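Local coordinates for alpha-catenin-like protein hmp-1 (Caenorhabditis elegans, PDB 5XA5) that binds beta-catenin, cadherin and actin filaments at cell junctions and is required for cell migration and cell shape changes in the developing embryo, at residues V148-D151 / K152-V156; P44-P47 / G48-T51; N201-D204 / D205-A209. All coordinates share one frame; numbering follows the deposited sequence.

Contact 1: V148-D151 / K152-V156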
loop_
_atom_site.group_PDB
_atom_site.type_symbol
_atom_site.label_atom_id
_atom_site.label_comp_id
_atom_site.label_asym_id
_atom_site.label_seq_id
_atom_site.Cartn_x
_atom_site.Cartn_y
_atom_site.Cartn_z
ATOM N N VAL A 148 2.403 3.255 -7.059
ATOM C CA VAL A 148 3.826 3.078 -7.326
ATOM C C VAL A 148 4.077 1.903 -8.273
ATOM O O VAL A 148 4.901 2.005 -9.188
ATOM C CB VAL A 148 4.603 2.902 -6.016
ATOM C CG1 VAL A 148 6.042 2.479 -6.273
ATOM C CG2 VAL A 148 4.567 4.197 -5.220
ATOM N N ILE A 149 3.357 0.799 -8.090
ATOM C CA ILE A 149 3.500 -0.333 -8.987
ATOM C C ILE A 149 3.025 0.055 -10.384
ATOM O O ILE A 149 3.675 -0.274 -11.379
ATOM C CB ILE A 149 2.714 -1.550 -8.506
ATOM C CG1 ILE A 149 3.138 -1.896 -7.087
ATOM C CG2 ILE A 149 2.995 -2.735 -9.415
ATOM C CD1 ILE A 149 2.448 -3.108 -6.533
ATOM N N VAL A 150 1.896 0.755 -10.447
ATOM C CA VAL A 150 1.343 1.173 -11.745
ATOM C C VAL A 150 2.325 2.086 -12.475
ATOM O O VAL A 150 2.465 2.016 -13.707
ATOM C CB VAL A 150 -0.036 1.865 -11.567
ATOM C CG1 VAL A 150 -0.494 2.505 -12.863
ATOM C CG2 VAL A 150 -1.071 0.845 -11.071
ATOM N N ASP A 151 3.030 2.925 -11.724
ATOM C CA ASP A 151 4.039 3.813 -12.307
ATOM C C ASP A 151 5.163 2.992 -12.952
ATOM O O ASP A 151 5.688 3.359 -14.017
ATOM C CB ASP A 151 4.591 4.755 -11.226
ATOM C CG ASP A 151 5.450 5.865 -11.794
ATOM O OD1 ASP A 151 6.692 5.753 -11.725
ATOM O OD2 ASP A 151 4.880 6.857 -12.297
ATOM N N LYS A 152 5.500 1.862 -12.330
ATOM C CA LYS A 152 6.522 0.963 -12.873
ATOM C C LYS A 152 6.038 0.287 -14.159
ATOM O O LYS A 152 6.804 0.153 -15.122
ATOM C CB LYS A 152 6.919 -0.104 -11.847
ATOM C CG LYS A 152 8.080 -0.954 -12.287
ATOM C CD LYS A 152 9.336 -0.099 -12.373
ATOM C CE LYS A 152 10.569 -0.934 -12.658
ATOM N NZ LYS A 152 11.807 -0.225 -12.203
ATOM N N VAL A 153 4.770 -0.129 -14.180
ATOM C CA VAL A 153 4.150 -0.631 -15.417
ATOM C C VAL A 153 4.238 0.407 -16.533
ATOM O O VAL A 153 4.544 0.068 -17.683
ATOM C CB VAL A 153 2.667 -1.002 -15.186
ATOM C CG1 VAL A 153 1.975 -1.463 -16.494
ATOM C CG2 VAL A 153 2.566 -2.069 -14.121
ATOM N N ASP A 154 3.970 1.669 -16.209
ATOM C CA ASP A 154 4.029 2.737 -17.202
ATOM C C ASP A 154 5.440 2.922 -17.754
ATOM O O ASP A 154 5.634 3.260 -18.922
ATOM C CB ASP A 154 3.570 4.066 -16.591
ATOM C CG ASP A 154 2.097 4.082 -16.236
ATOM O OD1 ASP A 154 1.319 3.297 -16.818
ATOM O OD2 ASP A 154 1.714 4.901 -15.373
ATOM N N GLU A 155 6.426 2.747 -16.882
ATOM C CA GLU A 155 7.818 2.883 -17.290
ATOM C C GLU A 155 8.167 1.778 -18.286
ATOM O O GLU A 155 8.798 2.040 -19.308
ATOM C CB GLU A 155 8.741 2.814 -16.059
ATOM C CG GLU A 155 10.213 3.026 -16.367
ATOM C CD GLU A 155 11.085 2.812 -15.140
ATOM O OE1 GLU A 155 10.935 1.760 -14.486
ATOM O OE2 GLU A 155 11.909 3.696 -14.826
ATOM N N VAL A 156 7.753 0.548 -17.980
ATOM C CA VAL A 156 7.955 -0.583 -18.900
ATOM C C VAL A 156 7.238 -0.298 -20.218
ATOM O O VAL A 156 7.776 -0.509 -21.307
ATOM C CB VAL A 156 7.453 -1.894 -18.297
ATOM C CG1 VAL A 156 7.415 -3.010 -19.331
ATOM C CG2 VAL A 156 8.354 -2.282 -17.139
#
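Four main-chain hydrogen bonds tie Val-148 through Asp-151 to the residues four places on, in a continuous stretch of alpha helix a little over two turns long inside helix 117-165, the longest helix of this N-terminal piece of a vinculin/alpha-catenin family protein. Asp-154 N gives its proton to Val-150 O at 2.9 Å, and Val-153 N meets Ile-149 O with an N-H...O angle of 162°. On one flank Lys-152 bends at chi2 and carries its ammonium group to Glu-185 of helix 169-196, the main partner, in a salt bridge; Glu-155 on its own helix is the weaker neighbour, with Lys-152 NZ 3.1 Å from Glu-155 OE1. Asp-154 turns back over the preceding turn. With CG beside its own backbone N (chi1 -68°), its carboxylate sits over Val-150 O, CG to O 3.3 Å, and OD2 comes 4.1 Å from Val-150 CG1. Two acceptors facing each other gain nothing, and OD1 is instead paired with Arg-157, one turn further along. With an alanine here, Arg-157 is likely to lose this carboxylate mate on its own helix, and the Val-150 carbonyl its cover. Packing takes over on the other sides: Val-150 and Ile-149 rest on Leu-258 of helix 234-258, Val-153 touches Leu-186, and Val-148 reaches the loop at Cys-76 to Ile-78. Inside the turn, Val-153 lays CG2 against the carbonyl oxygen of Ile-149, 3.5 Å away.

Contact 2: P44-P47 / G48-T51; sequences PLKP and GQTT
Lys-46 to Gln-49 form a type II beta turn, closed by Gln-49 N donating to Lys-46 O at 3.0 Å with an N-H...O angle of 159°; the nitrogen lies well above the carbonyl plane. Pro-47 and Gly-48 hold the two corners. Gly-48 has positive phi (88°), and a beta carbon at this position would collide with Pro-47 O, so the second corner suits a residue without a side chain. Beyond the turn, Gln-49 bends at chi2 to bring its amide oxygen round to the next residue: OE1 accepts from Thr-50 N at 2.9 Å, a bond that probably restrains the amide's rotation. Lys-46 lies alongside Gln-49, pointing the same way. Its CG sits between backbone N and carbonyl carbon (chi1 32°, off the usual staggered value), and the bends further out lay the chain over Gln-49, with NZ 3.6 Å from CG of Gln-49. This is packing of the lysine's end on the glutamine's methylenes. From a different direction Leu-45 crosses Gln-49 at about a right angle; CD1 approaches the carbonyl oxygen of Gln-49 at 3.5 Å, while CD2 touches its CG at 4.0 Å. A chain of another protein adds aromatic packing on Leu-45 and Thr-51 and an acidic side chain beside Lys-46. Thr-50 is the N-cap of helix 51-74, its OG1 accepting from Gly-53 N, so the turn leads straight into the helix start. Leu-45, Lys-46 and Gln-49 all lean on Leu-54 in the first turns of that helix.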
loop_
_atom_site.group_PDB
_atom_site.type_symbol
_atom_site.label_atom_id
_atom_site.label_comp_id
_atom_site.label_asym_id
_atom_site.label_seq_id
_atom_site.Cartn_x
_atom_site.Cartn_y
_atom_site.Cartn_z
ATOM N N PRO A 44 -5.906 -4.838 36.136
ATOM C CA PRO A 44 -5.128 -3.839 36.869
ATOM C C PRO A 44 -3.953 -3.319 36.049
ATOM O O PRO A 44 -3.643 -3.846 34.977
ATOM C CB PRO A 44 -4.653 -4.600 38.106
ATOM C CG PRO A 44 -4.635 -6.030 37.685
ATOM C CD PRO A 44 -5.738 -6.197 36.681
ATOM N N LEU A 45 -3.327 -2.267 36.554
ATOM C CA LEU A 45 -2.110 -1.730 35.965
ATOM C C LEU A 45 -1.017 -2.785 35.948
ATOM O O LEU A 45 -0.888 -3.564 36.895
ATOM C CB LEU A 45 -1.632 -0.507 36.755
ATOM C CG LEU A 45 -2.505 0.746 36.690
ATOM C CD1 LEU A 45 -2.096 1.732 37.767
ATOM C CD2 LEU A 45 -2.413 1.384 35.312
ATOM N N LYS A 46 -0.228 -2.813 34.880
ATOM C CA LYS A 46 0.945 -3.673 34.864
ATOM C C LYS A 46 1.899 -3.177 35.946
ATOM O O LYS A 46 1.813 -2.015 36.363
ATOM C CB LYS A 46 1.613 -3.688 33.479
ATOM C CG LYS A 46 1.499 -2.399 32.673
ATOM C CD LYS A 46 1.064 -2.703 31.245
ATOM C CE LYS A 46 0.885 -1.441 30.425
ATOM N NZ LYS A 46 -0.212 -0.599 30.942
ATOM N N PRO A 47 2.787 -4.059 36.438
ATOM C CA PRO A 47 3.703 -3.650 37.507
ATOM C C PRO A 47 4.524 -2.418 37.135
ATOM O O PRO A 47 5.113 -2.366 36.051
ATOM C CB PRO A 47 4.593 -4.879 37.686
ATOM C CG PRO A 47 3.706 -6.020 37.277
ATOM C CD PRO A 47 2.948 -5.485 36.099
ATOM N N GLY A 48 4.512 -1.427 38.021
ATOM C CA GLY A 48 5.273 -0.206 37.820
ATOM C C GLY A 48 4.549 0.874 37.035
ATOM O O GLY A 48 4.999 2.018 36.983
ATOM N N GLN A 49 3.428 0.520 36.412
ATOM C CA GLN A 49 2.699 1.477 35.587
ATOM C C GLN A 49 1.792 2.365 36.442
ATOM O O GLN A 49 1.437 2.005 37.567
ATOM C CB GLN A 49 1.881 0.734 34.515
ATOM C CG GLN A 49 1.101 1.612 33.519
ATOM C CD GLN A 49 1.980 2.560 32.706
ATOM O OE1 GLN A 49 2.656 3.437 33.250
ATOM N NE2 GLN A 49 1.965 2.385 31.386
ATOM N N THR A 50 1.443 3.536 35.910
ATOM C CA THR A 50 0.476 4.427 36.542
ATOM C C THR A 50 -0.572 4.901 35.558
ATOM O O THR A 50 -0.404 4.759 34.344
ATOM C CB THR A 50 1.146 5.662 37.136
ATOM O OG1 THR A 50 1.880 6.346 36.112
ATOM C CG2 THR A 50 2.086 5.254 38.223
ATOM N N THR A 51 -1.641 5.494 36.079
ATOM C CA THR A 51 -2.665 6.055 35.209
ATOM C C THR A 51 -2.064 7.145 34.333
ATOM O O THR A 51 -2.339 7.198 33.138
ATOM C CB THR A 51 -3.843 6.617 36.003
ATOM O OG1 THR A 51 -3.347 7.517 36.994
ATOM C CG2 THR A 51 -4.607 5.493 36.684
#

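Contact 3: N201-D204 / D205-A209; sequences NQRD and DLLAA
Asn-201 to Ala-209 run as regular alpha helix near the start of helix 200-229, in the helical-bundle part of this vinculin/alpha-catenin family chain, with Leu-206 N bonded to Gln-202 O at 2.8 Å and equivalent i to i+4 bonds from Asp-205, Leu-207 and Ala-208. Asp-205 folds its side chain back along the helix: chi1 of -76° sets CG opposite the carbonyl carbon and swings the carboxylate back, CG coming to 3.1 Å from Asn-201 O, the same oxygen that Asp-205 N is bonded to. Both carboxylate oxygens stand off from that carbonyl as fellow acceptors, and OD2 turns instead to a water, which donates to it at 2.7 Å. That water also takes a weak bond from Asn-201 ND2, so a single solvent molecule spans the two side chains one turn apart. Elsewhere on the helix surface, the sequential pair Arg-203 and Asp-204 forms a salt bridge. Arg-203 presents the edge of its guanidinium to Asp-204 and uses NE and NH2 on one atom, OD1, at 3.1 and 3.2 Å. The oxygen lies almost in the guanidinium plane, yet both nitrogens reach it from the same face of the carboxylate, well out of that group's own plane. This double grip probably limits how far either group can turn. Further along, Leu-207 CG hooks over Arg-203 O at 3.4 Å. Away from these polar pairs the helix meets its neighbours: Leu-206 is buried, packed against Val-190 and Arg-193 of helix 169-196 and Val-257 of helix 234-258. Leu-207 rests on Ala-194 of helix 169-196, while Ala-209 faces Ala-253 and Leu-254 of helix 234-258.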
loop_
_atom_site.group_PDB
_atom_site.type_symbol
_atom_site.label_atom_id
_atom_site.label_comp_id
_atom_site.label_asym_id
_atom_site.label_seq_id
_atom_site.Cartn_x
_atom_site.Cartn_y
_atom_site.Cartn_z
ATOM N N ASN A 201 -9.084 -14.350 -7.210
ATOM C CA ASN A 201 -9.262 -14.141 -8.639
ATOM C C ASN A 201 -8.375 -12.994 -9.122
ATOM O O ASN A 201 -7.851 -13.053 -10.234
ATOM C CB ASN A 201 -10.736 -13.904 -8.985
ATOM C CG ASN A 201 -11.283 -12.626 -8.395
ATOM O OD1 ASN A 201 -11.605 -12.565 -7.205
ATOM N ND2 ASN A 201 -11.420 -11.601 -9.230
ATOM N N GLN A 202 -8.174 -11.976 -8.282
ATOM C CA GLN A 202 -7.265 -10.880 -8.613
ATOM C C GLN A 202 -5.845 -11.407 -8.580
ATOM O O GLN A 202 -5.018 -11.077 -9.435
ATOM C CB GLN A 202 -7.441 -9.716 -7.637
ATOM C CG GLN A 202 -8.722 -8.931 -7.873
ATOM C CD GLN A 202 -8.951 -7.827 -6.869
ATOM O OE1 GLN A 202 -8.036 -7.410 -6.161
ATOM N NE2 GLN A 202 -10.186 -7.341 -6.803
ATOM N N ARG A 203 -5.565 -12.231 -7.575
ATOM C CA ARG A 203 -4.284 -12.914 -7.483
ATOM C C ARG A 203 -3.982 -13.673 -8.775
ATOM O O ARG A 203 -2.934 -13.460 -9.394
ATOM C CB ARG A 203 -4.281 -13.878 -6.291
ATOM C CG ARG A 203 -3.009 -14.687 -6.146
ATOM C CD ARG A 203 -3.245 -15.845 -5.176
ATOM N NE ARG A 203 -4.152 -16.808 -5.793
ATOM C CZ ARG A 203 -4.917 -17.671 -5.134
ATOM N NH1 ARG A 203 -4.897 -17.713 -3.808
ATOM N NH2 ARG A 203 -5.705 -18.500 -5.808
ATOM N N ASP A 204 -4.912 -14.528 -9.189
ATOM C CA ASP A 204 -4.686 -15.364 -10.374
ATOM C C ASP A 204 -4.579 -14.510 -11.634
ATOM O O ASP A 204 -3.743 -14.784 -12.489
ATOM C CB ASP A 204 -5.793 -16.399 -10.549
ATOM C CG ASP A 204 -5.818 -17.420 -9.427
ATOM O OD1 ASP A 204 -4.793 -17.557 -8.724
ATOM O OD2 ASP A 204 -6.850 -18.108 -9.282
ATOM N N ASP A 205 -5.419 -13.481 -11.737
ATOM C CA ASP A 205 -5.381 -12.578 -12.890
ATOM C C ASP A 205 -4.067 -11.813 -12.960
ATOM O O ASP A 205 -3.524 -11.587 -14.057
ATOM C CB ASP A 205 -6.550 -11.595 -12.851
ATOM C CG ASP A 205 -7.871 -12.235 -13.252
ATOM O OD1 ASP A 205 -7.872 -13.413 -13.678
ATOM O OD2 ASP A 205 -8.909 -11.547 -13.147
ATOM N N LEU A 206 -3.561 -11.378 -11.807
ATOM C CA LEU A 206 -2.311 -10.631 -11.779
ATOM C C LEU A 206 -1.169 -11.540 -12.209
ATOM O O LEU A 206 -0.302 -11.137 -12.993
ATOM C CB LEU A 206 -2.046 -10.049 -10.379
ATOM C CG LEU A 206 -0.949 -8.983 -10.285
ATOM C CD1 LEU A 206 -1.358 -7.764 -11.071
ATOM C CD2 LEU A 206 -0.685 -8.584 -8.835
ATOM N N LEU A 207 -1.178 -12.774 -11.716
ATOM C CA LEU A 207 -0.133 -13.720 -12.075
ATOM C C LEU A 207 -0.198 -14.089 -13.553
ATOM O O LEU A 207 0.838 -14.302 -14.179
ATOM C CB LEU A 207 -0.231 -14.977 -11.203
ATOM C CG LEU A 207 0.243 -14.694 -9.775
ATOM C CD1 LEU A 207 0.113 -15.950 -8.935
ATOM C CD2 LEU A 207 1.678 -14.149 -9.740
ATOM N N ALA A 208 -1.405 -14.154 -14.101
ATOM C CA ALA A 208 -1.550 -14.474 -15.515
ATOM C C ALA A 208 -0.975 -13.357 -16.361
ATOM O O ALA A 208 -0.280 -13.615 -17.351
ATOM C CB ALA A 208 -2.996 -14.717 -15.874
ATOM N N ALA A 209 -1.277 -12.119 -15.983
ATOM C CA ALA A 209 -0.748 -10.965 -16.710
ATOM C C ALA A 209 0.774 -10.892 -16.581
ATOM O O ALA A 209 1.464 -10.583 -17.562
ATOM C CB ALA A 209 -1.413 -9.665 -16.213
HETATM O O HOH W 1 -11.276 -12.702 -12.435
#

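Overall arrangement
The three contacts follow one another along an almost wholly helical chain, contact 2 first, then contact 1, then contact 3. Contacts 1 and 3 are neighbours, their centres about 17 Å apart and their nearest atoms about 7 Å; they do not touch, but both pack against helices 169-196 and 234-258, which join them indirectly. Contact 2 is remote, its centre about 50 Å from each of the others, on the opposite side of the chain's centre from contact 3. Residues 44-51 also pack against the chain of another protein, whereas the other two contacts pair helix turns with partners in their own chain.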